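PDB 1H80: iota-carrageenase from Alteromonas sp., which hydrolyses the internal beta-1,4 linkages of iota-carrageenan, a sulfated galactan of red algal cell walls, with inversion of anomeric configuration. Local coordinates for residues M72-I86 and V108-V122. Sequence-based numbering, arbitrary orientation.
With CA (calcium ion), chain C; NA (sodium ion), chain G.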
loop_
_atom_site.group_PDB
_atom_site.type_symbol
_atom_site.label_atom_id
_atom_site.label_comp_id
_atom_site.label_asym_id
_atom_site.label_seq_id
_atom_site.Cartn_x
_atom_site.Cartn_y
_atom_site.Cartn_z
ATOM N N MET A 72 10.358 2.275 17.354
ATOM C CA MET A 72 10.776 3.660 17.212
ATOM C C MET A 72 10.244 4.482 18.374
ATOM O O MET A 72 9.267 4.106 19.022
ATOM C CB MET A 72 10.280 4.215 15.879
ATOM C CG MET A 72 10.900 3.507 14.678
ATOM S SD MET A 72 12.710 3.624 14.678
ATOM C CE MET A 72 13.159 2.385 13.460
ATOM N N LYS A 73 10.900 5.605 18.645
ATOM C CA LYS A 73 10.499 6.473 19.739
ATOM C C LYS A 73 10.548 7.939 19.341
ATOM O O LYS A 73 11.158 8.303 18.336
ATOM C CB LYS A 73 11.396 6.232 20.954
ATOM C CG LYS A 73 11.138 4.898 21.639
ATOM C CD LYS A 73 11.952 4.757 22.915
ATOM C CE LYS A 73 11.465 3.584 23.749
ATOM N NZ LYS A 73 11.423 2.328 22.961
ATOM N N SER A 74 9.903 8.769 20.150
ATOM C CA SER A 74 9.827 10.200 19.901
ATOM C C SER A 74 11.156 10.924 19.796
ATOM O O SER A 74 12.124 10.599 20.485
ATOM C CB SER A 74 9.000 10.879 20.992
ATOM O OG SER A 74 7.683 10.374 21.017
ATOM N N ASN A 75 11.167 11.923 18.922
ATOM C CA ASN A 75 12.313 12.779 18.690
ATOM C C ASN A 75 13.570 12.073 18.220
ATOM O O ASN A 75 14.683 12.513 18.498
ATOM C CB ASN A 75 12.586 13.595 19.954
ATOM C CG ASN A 75 11.392 14.441 20.348
ATOM O OD1 ASN A 75 10.895 15.241 19.551
ATOM N ND2 ASN A 75 10.921 14.267 21.576
ATOM N N VAL A 76 13.377 10.977 17.497
ATOM C CA VAL A 76 14.485 10.219 16.944
ATOM C C VAL A 76 14.438 10.421 15.440
ATOM O O VAL A 76 13.401 10.229 14.806
ATOM C CB VAL A 76 14.368 8.719 17.267
ATOM C CG1 VAL A 76 15.476 7.952 16.574
ATOM C CG2 VAL A 76 14.457 8.514 18.774
ATOM N N HIS A 77 15.566 10.825 14.876
ATOM C CA HIS A 77 15.656 11.083 13.453
ATOM C C HIS A 77 16.790 10.269 12.885
ATOM O O HIS A 77 17.963 10.548 13.122
ATOM C CB HIS A 77 15.849 12.582 13.251
ATOM C CG HIS A 77 14.707 13.381 13.790
ATOM N ND1 HIS A 77 13.559 13.611 13.067
ATOM C CD2 HIS A 77 14.477 13.876 15.030
ATOM C CE1 HIS A 77 12.667 14.208 13.838
ATOM N NE2 HIS A 77 13.199 14.378 15.033
ATOM N N ILE A 78 16.412 9.233 12.149
ATOM C CA ILE A 78 17.371 8.320 11.560
ATOM C C ILE A 78 17.727 8.684 10.133
ATOM O O ILE A 78 16.855 8.951 9.306
ATOM C CB ILE A 78 16.820 6.879 11.609
ATOM C CG1 ILE A 78 16.603 6.473 13.070
ATOM C CG2 ILE A 78 17.778 5.920 10.912
ATOM C CD1 ILE A 78 15.898 5.144 13.241
ATOM N N ARG A 79 19.028 8.718 9.862
ATOM C CA ARG A 79 19.526 9.012 8.531
ATOM C C ARG A 79 20.365 7.815 8.138
ATOM O O ARG A 79 21.189 7.330 8.916
ATOM C CB ARG A 79 20.348 10.303 8.531
ATOM C CG ARG A 79 19.480 11.541 8.758
ATOM C CD ARG A 79 18.435 11.687 7.648
ATOM N NE ARG A 79 17.528 12.816 7.860
ATOM C CZ ARG A 79 16.446 12.797 8.636
ATOM N NH1 ARG A 79 16.094 11.700 9.304
ATOM N NH2 ARG A 79 15.709 13.894 8.746
ATOM N N VAL A 80 20.146 7.336 6.924
ATOM C CA VAL A 80 20.835 6.147 6.446
ATOM C C VAL A 80 21.744 6.422 5.263
ATOM O O VAL A 80 21.318 7.001 4.269
ATOM C CB VAL A 80 19.793 5.085 6.045
ATOM C CG1 VAL A 80 20.476 3.768 5.749
ATOM C CG2 VAL A 80 18.754 4.933 7.151
ATOM N N GLU A 81 23.001 6.002 5.353
ATOM C CA GLU A 81 23.907 6.240 4.238
ATOM C C GLU A 81 23.453 5.486 2.992
ATOM O O GLU A 81 22.764 4.467 3.074
ATOM C CB GLU A 81 25.347 5.903 4.625
ATOM C CG GLU A 81 25.880 6.868 5.679
ATOM C CD GLU A 81 27.393 6.859 5.796
ATOM O OE1 GLU A 81 27.979 5.765 5.895
ATOM O OE2 GLU A 81 27.997 7.955 5.800
ATOM N N SER A 82 23.849 6.006 1.839
ATOM C CA SER A 82 23.418 5.489 0.546
ATOM C C SER A 82 23.772 4.075 0.103
ATOM O O SER A 82 23.131 3.543 -0.808
ATOM C CB SER A 82 23.838 6.477 -0.543
ATOM O OG SER A 82 23.216 6.166 -1.775
ATOM N N ASP A 83 24.780 3.462 0.715
ATOM C CA ASP A 83 25.150 2.105 0.325
ATOM C C ASP A 83 24.701 1.086 1.359
ATOM O O ASP A 83 25.077 -0.085 1.304
ATOM C CB ASP A 83 26.661 2.001 0.110
ATOM C CG ASP A 83 27.137 2.834 -1.062
ATOM O OD1 ASP A 83 26.517 2.740 -2.144
ATOM O OD2 ASP A 83 28.130 3.579 -0.906
ATOM N N VAL A 84 23.883 1.534 2.302
ATOM C CA VAL A 84 23.388 0.652 3.344
ATOM C C VAL A 84 22.407 -0.372 2.801
ATOM O O VAL A 84 21.618 -0.087 1.902
ATOM C CB VAL A 84 22.684 1.451 4.462
ATOM C CG1 VAL A 84 21.905 0.502 5.386
ATOM C CG2 VAL A 84 23.718 2.217 5.265
ATOM N N ILE A 85 22.487 -1.580 3.345
ATOM C CA ILE A 85 21.578 -2.648 2.975
ATOM C C ILE A 85 21.000 -3.126 4.293
ATOM O O ILE A 85 21.739 -3.463 5.221
ATOM C CB ILE A 85 22.297 -3.821 2.288
ATOM C CG1 ILE A 85 22.897 -3.360 0.959
ATOM C CG2 ILE A 85 21.308 -4.959 2.059
ATOM C CD1 ILE A 85 23.742 -4.411 0.266
ATOM N N ILE A 86 19.678 -3.107 4.391
ATOM C CA ILE A 86 19.004 -3.554 5.596
ATOM C C ILE A 86 18.219 -4.812 5.269
ATOM O O ILE A 86 17.439 -4.844 4.317
ATOM C CB ILE A 86 18.047 -2.470 6.141
ATOM C CG1 ILE A 86 18.863 -1.321 6.736
ATOM C CG2 ILE A 86 17.124 -3.064 7.192
ATOM C CD1 ILE A 86 18.029 -0.123 7.163
ATOM N N VAL A 108 4.473 7.896 19.653
ATOM C CA VAL A 108 5.631 8.513 19.020
ATOM C C VAL A 108 5.281 9.855 18.401
ATOM O O VAL A 108 4.280 9.986 17.700
ATOM C CB VAL A 108 6.207 7.605 17.918
ATOM C CG1 VAL A 108 7.396 8.285 17.245
ATOM C CG2 VAL A 108 6.623 6.269 18.513
ATOM N N ARG A 109 6.119 10.851 18.668
ATOM C CA ARG A 109 5.919 12.188 18.130
ATOM C C ARG A 109 7.259 12.702 17.619
ATOM O O ARG A 109 8.285 12.504 18.270
ATOM C CB ARG A 109 5.397 13.127 19.220
ATOM C CG ARG A 109 4.046 12.732 19.820
ATOM C CD ARG A 109 2.913 12.875 18.810
ATOM N NE ARG A 109 1.600 12.557 19.380
ATOM C CZ ARG A 109 0.999 11.373 19.296
ATOM N NH1 ARG A 109 1.580 10.361 18.663
ATOM N NH2 ARG A 109 -0.205 11.201 19.834
ATOM N N ASN A 110 7.242 13.346 16.458
ATOM C CA ASN A 110 8.451 13.919 15.859
ATOM C C ASN A 110 9.459 12.830 15.547
ATOM O O ASN A 110 10.442 12.637 16.267
ATOM C CB ASN A 110 9.076 14.939 16.806
ATOM C CG ASN A 110 8.054 15.884 17.386
ATOM O OD1 ASN A 110 7.155 16.351 16.686
ATOM N ND2 ASN A 110 8.187 16.176 18.674
ATOM N N PHE A 111 9.224 12.138 14.444
ATOM C CA PHE A 111 10.082 11.039 14.054
ATOM C C PHE A 111 10.387 11.064 12.566
ATOM O O PHE A 111 9.531 11.409 11.763
ATOM C CB PHE A 111 9.376 9.724 14.400
ATOM C CG PHE A 111 10.016 8.518 13.793
ATOM C CD1 PHE A 111 11.159 7.972 14.353
ATOM C CD2 PHE A 111 9.506 7.961 12.624
ATOM C CE1 PHE A 111 11.792 6.885 13.759
ATOM C CE2 PHE A 111 10.132 6.873 12.021
ATOM C CZ PHE A 111 11.276 6.337 12.588
ATOM N N SER A 112 11.614 10.720 12.194
ATOM C CA SER A 112 11.933 10.652 10.777
ATOM C C SER A 112 12.929 9.527 10.518
ATOM O O SER A 112 13.729 9.171 11.385
ATOM C CB SER A 112 12.460 11.998 10.245
ATOM O OG SER A 112 13.749 12.310 10.735
ATOM N N PHE A 113 12.825 8.941 9.332
ATOM C CA PHE A 113 13.689 7.842 8.901
ATOM C C PHE A 113 13.891 8.186 7.438
ATOM O O PHE A 113 12.981 8.039 6.622
ATOM C CB PHE A 113 12.952 6.513 9.062
ATOM C CG PHE A 113 13.844 5.312 8.988
ATOM C CD1 PHE A 113 14.522 4.999 7.820
ATOM C CD2 PHE A 113 14.000 4.489 10.095
ATOM C CE1 PHE A 113 15.345 3.874 7.756
ATOM C CE2 PHE A 113 14.819 3.365 10.040
ATOM C CZ PHE A 113 15.491 3.060 8.867
ATOM N N GLN A 114 15.089 8.642 7.098
ATOM C CA GLN A 114 15.348 9.056 5.730
ATOM C C GLN A 114 16.696 8.629 5.179
ATOM O O GLN A 114 17.717 8.710 5.861
ATOM C CB GLN A 114 15.215 10.578 5.650
ATOM C CG GLN A 114 15.303 11.166 4.256
ATOM C CD GLN A 114 14.914 12.631 4.241
ATOM O OE1 GLN A 114 13.881 13.013 4.792
ATOM N NE2 GLN A 114 15.736 13.458 3.609
ATOM N N GLY A 115 16.690 8.177 3.931
ATOM C CA GLY A 115 17.923 7.768 3.298
ATOM C C GLY A 115 18.628 8.991 2.739
ATOM O O GLY A 115 17.996 9.918 2.226
ATOM N N LEU A 116 19.949 9.006 2.862
ATOM C CA LEU A 116 20.753 10.090 2.327
ATOM C C LEU A 116 21.015 9.801 0.855
ATOM O O LEU A 116 20.891 8.661 0.404
ATOM C CB LEU A 116 22.092 10.162 3.063
ATOM C CG LEU A 116 22.021 10.571 4.529
ATOM C CD1 LEU A 116 23.323 10.221 5.224
ATOM C CD2 LEU A 116 21.734 12.062 4.620
ATOM N N GLY A 117 21.368 10.838 0.106
ATOM C CA GLY A 117 21.681 10.661 -1.302
ATOM C C GLY A 117 20.587 10.022 -2.132
ATOM O O GLY A 117 19.430 10.430 -2.049
ATOM N N ASN A 118 20.950 9.025 -2.939
ATOM C CA ASN A 118 19.967 8.365 -3.787
ATOM C C ASN A 118 19.220 7.239 -3.083
ATOM O O ASN A 118 18.525 6.447 -3.722
ATOM C CB ASN A 118 20.607 7.851 -5.087
ATOM C CG ASN A 118 21.702 6.837 -4.847
ATOM O OD1 ASN A 118 21.692 6.115 -3.856
ATOM N ND2 ASN A 118 22.650 6.763 -5.779
ATOM N N GLY A 119 19.366 7.166 -1.765
ATOM C CA GLY A 119 18.646 6.159 -1.008
ATOM C C GLY A 119 19.382 4.867 -0.763
ATOM O O GLY A 119 20.421 4.608 -1.360
ATOM N N PHE A 120 18.828 4.050 0.125
ATOM C CA PHE A 120 19.449 2.783 0.462
ATOM C C PHE A 120 18.555 1.631 0.065
ATOM O O PHE A 120 17.504 1.819 -0.542
ATOM C CB PHE A 120 19.750 2.707 1.958
ATOM C CG PHE A 120 18.543 2.877 2.831
ATOM C CD1 PHE A 120 18.035 4.143 3.103
ATOM C CD2 PHE A 120 17.909 1.769 3.385
ATOM C CE1 PHE A 120 16.914 4.304 3.913
ATOM C CE2 PHE A 120 16.792 1.920 4.194
ATOM C CZ PHE A 120 16.291 3.189 4.461
ATOM N N LEU A 121 18.973 0.431 0.438
ATOM C CA LEU A 121 18.226 -0.756 0.085
ATOM C C LEU A 121 17.733 -1.573 1.267
ATOM O O LEU A 121 18.467 -1.805 2.229
ATOM C CB LEU A 121 19.101 -1.653 -0.792
ATOM C CG LEU A 121 18.497 -2.983 -1.235
ATOM C CD1 LEU A 121 17.422 -2.722 -2.270
ATOM C CD2 LEU A 121 19.582 -3.874 -1.815
ATOM N N VAL A 122 16.470 -1.975 1.196
ATOM C CA VAL A 122 15.880 -2.866 2.190
ATOM C C VAL A 122 15.760 -4.119 1.334
ATOM O O VAL A 122 15.056 -4.118 0.325
ATOM C CB VAL A 122 14.487 -2.413 2.645
ATOM C CG1 VAL A 122 13.824 -3.524 3.448
ATOM C CG2 VAL A 122 14.608 -1.163 3.496
HETATM CA CA CA C . 22.142 4.159 -2.830
HETATM NA NA NA G . 30.079 6.970 6.248
HETATM O O HOH W 1 23.975 8.661 -3.006
HETATM O O HOH W 2 24.375 3.861 -3.445
HETATM O O HOH W 3 19.983 3.774 -4.109
HETATM O O HOH W 4 21.620 1.794 -2.569
HETATM O O HOH W 5 22.304 3.253 -5.226
HETATM O O HOH W 6 30.666 4.799 5.868
#
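Ser112 OG is gripped by three nitrogens of the adjoining strand: ND1 of His77, at the imidazole edge, shares a 2.7 Å hydrogen bond with OG, and Arg79 donates two more end-on, NH1 at 2.8 Å and NH2 at 3.2 Å from the same oxygen. The bend of Arg79 at chi2 (-61°) folds its guanidinium back over CB of Gln114 and lets NH1 also bond Ile78 O from above the carbonyl plane. A leucine in place of Arg79 would probably cost Ser112 OG two of these three bonds and take from Ile78 O its second donor. On the other face, where Ile78, Val80, Phe111 and Phe113 point inward, CH-pi contacts set Ile78 CG2 4.1 Å from the Phe113 ring centroid and Val80 CG1 3.8 Å from that of Phe120, each over the ring face. Between this strand pair and the next (85-86 beside 120-122), calcium joins the turns 81-84 and 116-119: Ser82 binds through O and OG, Asn118 through OD1 (2.3 Å from the ion) and Gly119 through O, and four waters complete the shell. Inside, Phe113 meets Phe100 and Phe120 meets Phe148. Strands 76-80 and 111-115, their short axes 4° from parallel, stack successive coils of a right-handed parallel beta-helix, this enzyme's fold.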